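Side-chain contact in glycoside transferase (Listeria monocytogenes, PDB 6R2M), which is an extracellular glycoside hydrolase that probably acts on exopolysaccharide: residues L163-M168 and K176-I181. Residues are numbered along the deposited sequence; the frame is centred on the assembly and turned at random.
Sequences LNIQAM and KAYLPI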
loop_
_atom_site.group_PDB
_atom_site.type_symbol
_atom_site.label_atom_id
_atom_site.label_comp_id
_atom_site.label_asym_id
_atom_site.label_seq_id
_atom_site.Cartn_x
_atom_site.Cartn_y
_atom_site.Cartn_z
ATOM N N LEU A 163 2.019 -3.968 7.405
ATOM C CA LEU A 163 2.170 -5.393 7.152
ATOM C C LEU A 163 1.587 -5.755 5.793
ATOM O O LEU A 163 0.497 -5.302 5.416
ATOM C CB LEU A 163 1.495 -6.224 8.240
ATOM C CG LEU A 163 2.063 -6.089 9.653
ATOM C CD1 LEU A 163 1.160 -6.799 10.648
ATOM C CD2 LEU A 163 3.466 -6.642 9.762
ATOM N N ASN A 164 2.328 -6.571 5.052
ATOM C CA ASN A 164 1.889 -7.102 3.771
ATOM C C ASN A 164 2.057 -8.607 3.919
ATOM O O ASN A 164 3.176 -9.113 3.836
ATOM C CB ASN A 164 2.719 -6.514 2.633
ATOM C CG ASN A 164 2.260 -6.964 1.263
ATOM O OD1 ASN A 164 1.899 -8.126 1.047
ATOM N ND2 ASN A 164 2.301 -6.040 0.315
ATOM N N ILE A 165 0.960 -9.311 4.218
ATOM C CA ILE A 165 1.069 -10.725 4.570
ATOM C C ILE A 165 1.600 -11.531 3.395
ATOM O O ILE A 165 2.441 -12.419 3.561
ATOM C CB ILE A 165 -0.291 -11.263 5.053
ATOM C CG1 ILE A 165 -0.742 -10.510 6.307
ATOM C CG2 ILE A 165 -0.220 -12.792 5.301
ATOM C CD1 ILE A 165 0.303 -10.439 7.431
ATOM N N GLN A 166 1.117 -11.246 2.187
ATOM C CA GLN A 166 1.609 -11.972 1.021
ATOM C C GLN A 166 3.120 -11.814 0.864
ATOM O O GLN A 166 3.835 -12.802 0.652
ATOM C CB GLN A 166 0.873 -11.503 -0.238
ATOM C CG GLN A 166 1.455 -12.080 -1.520
ATOM C CD GLN A 166 0.407 -12.386 -2.568
ATOM O OE1 GLN A 166 -0.669 -12.904 -2.262
ATOM N NE2 GLN A 166 0.710 -12.050 -3.818
ATOM N N ALA A 167 3.629 -10.587 1.014
ATOM C CA ALA A 167 5.063 -10.377 0.852
ATOM C C ALA A 167 5.846 -11.087 1.951
ATOM O O ALA A 167 6.914 -11.658 1.699
ATOM C CB ALA A 167 5.387 -8.883 0.846
ATOM N N MET A 168 5.325 -11.073 3.172
ATOM C CA MET A 168 6.040 -11.704 4.277
ATOM C C MET A 168 6.092 -13.216 4.120
ATOM O O MET A 168 7.090 -13.841 4.502
ATOM C CB MET A 168 5.396 -11.322 5.610
ATOM C CG MET A 168 5.487 -9.852 5.893
ATOM S SD MET A 168 4.614 -9.405 7.398
ATOM C CE MET A 168 5.521 -10.385 8.601
ATOM N N LYS A 176 6.692 -16.232 14.641
ATOM C CA LYS A 176 6.577 -15.189 15.653
ATOM C C LYS A 176 6.377 -13.814 15.032
ATOM O O LYS A 176 5.815 -12.924 15.687
ATOM C CB LYS A 176 7.824 -15.185 16.551
ATOM C CG LYS A 176 9.114 -14.898 15.789
ATOM C CD LYS A 176 10.334 -14.898 16.710
ATOM C CE LYS A 176 10.143 -13.953 17.887
ATOM N NZ LYS A 176 11.405 -13.775 18.662
ATOM N N ALA A 177 6.802 -13.635 13.776
ATOM C CA ALA A 177 6.645 -12.356 13.101
ATOM C C ALA A 177 5.184 -11.979 12.944
ATOM O O ALA A 177 4.874 -10.792 12.780
ATOM C CB ALA A 177 7.311 -12.397 11.721
ATOM N N TYR A 178 4.286 -12.956 12.990
ATOM C CA TYR A 178 2.872 -12.731 12.753
ATOM C C TYR A 178 2.083 -12.574 14.043
ATOM O O TYR A 178 0.882 -12.274 13.985
ATOM C CB TYR A 178 2.297 -13.880 11.921
ATOM C CG TYR A 178 2.973 -14.023 10.569
ATOM C CD1 TYR A 178 2.479 -13.368 9.454
ATOM C CD2 TYR A 178 4.115 -14.801 10.419
ATOM C CE1 TYR A 178 3.090 -13.499 8.220
ATOM C CE2 TYR A 178 4.744 -14.930 9.189
ATOM C CZ TYR A 178 4.224 -14.269 8.096
ATOM O OH TYR A 178 4.812 -14.389 6.858
ATOM N N LEU A 179 2.728 -12.740 15.197
ATOM C CA LEU A 179 2.010 -12.597 16.459
ATOM C C LEU A 179 1.297 -11.258 16.590
ATOM O O LEU A 179 0.164 -11.254 17.101
ATOM C CB LEU A 179 2.959 -12.816 17.648
ATOM C CG LEU A 179 2.265 -12.985 19.006
ATOM C CD1 LEU A 179 1.767 -14.409 19.142
ATOM C CD2 LEU A 179 3.185 -12.642 20.170
ATOM N N PRO A 180 1.863 -10.115 16.166
ATOM C CA PRO A 180 1.105 -8.858 16.304
ATOM C C PRO A 180 -0.235 -8.891 15.590
ATOM O O PRO A 180 -1.259 -8.567 16.204
ATOM C CB PRO A 180 2.061 -7.808 15.717
ATOM C CG PRO A 180 3.426 -8.369 16.032
ATOM C CD PRO A 180 3.280 -9.856 15.844
ATOM N N ILE A 181 -0.269 -9.299 14.318
ATOM C CA ILE A 181 -1.543 -9.278 13.600
ATOM C C ILE A 181 -2.449 -10.438 14.006
ATOM O O ILE A 181 -3.672 -10.362 13.824
ATOM C CB ILE A 181 -1.279 -9.240 12.079
ATOM C CG1 ILE A 181 -2.524 -8.803 11.296
ATOM C CG2 ILE A 181 -0.762 -10.582 11.576
ATOM C CD1 ILE A 181 -2.965 -7.365 11.568
#
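Leu163 lies across from Ile181 and Met168 across from Ala177, CA to CA 8.4 and 8.9 Å, as the chain enters the short helix 165-170 and, after a brief turn, returns through a 3-10 turn into helix 179-183. Mostly side chains fill the gap. Met168 and Tyr178 bury the largest share, reaching toward each other from opposite directions. The methionine chain stays extended through chi2 and bends at chi3 (61°), which lays CE over one face of the tyrosine ring, 4.3 Å from its centroid and 23° off the normal, a CH-pi contact. The sulfur stands farther off and oblique, giving a Met-aromatic pair. A flexible, polarisable thioether suits this place because it can follow the flat ring while CE also touches Ala177 CB at 4.1 Å; the small alanine lets that methyl approach beside the ring. Ile165 comes to the ring differently, its CD1 meeting CD1 of Tyr178 at the edge, 4.2 Å away. The same methyl also rests against Ile181 CG2, joining the ring to the branched Leu163 and Ile181, which slide past each other in opposite senses, with Leu163 CD1 3.7 Å from Ile181 CB. Asn164 caps the helix: Ala167 N donates to its OD1 at 3.0 Å, the N-H coming from above the carbonyl plane. Pro143 covers Leu163, Met168 and Ala177, while Glu222 of helix 209-223 borders Ile165, Tyr178 and Ile181. The tyrosine hydroxyl ends beside the Met168 backbone, its OH 3.3 Å from Met168 O. The junction is thus buried and chiefly apolar, and dispersion and ring-face contacts outweigh polar ones.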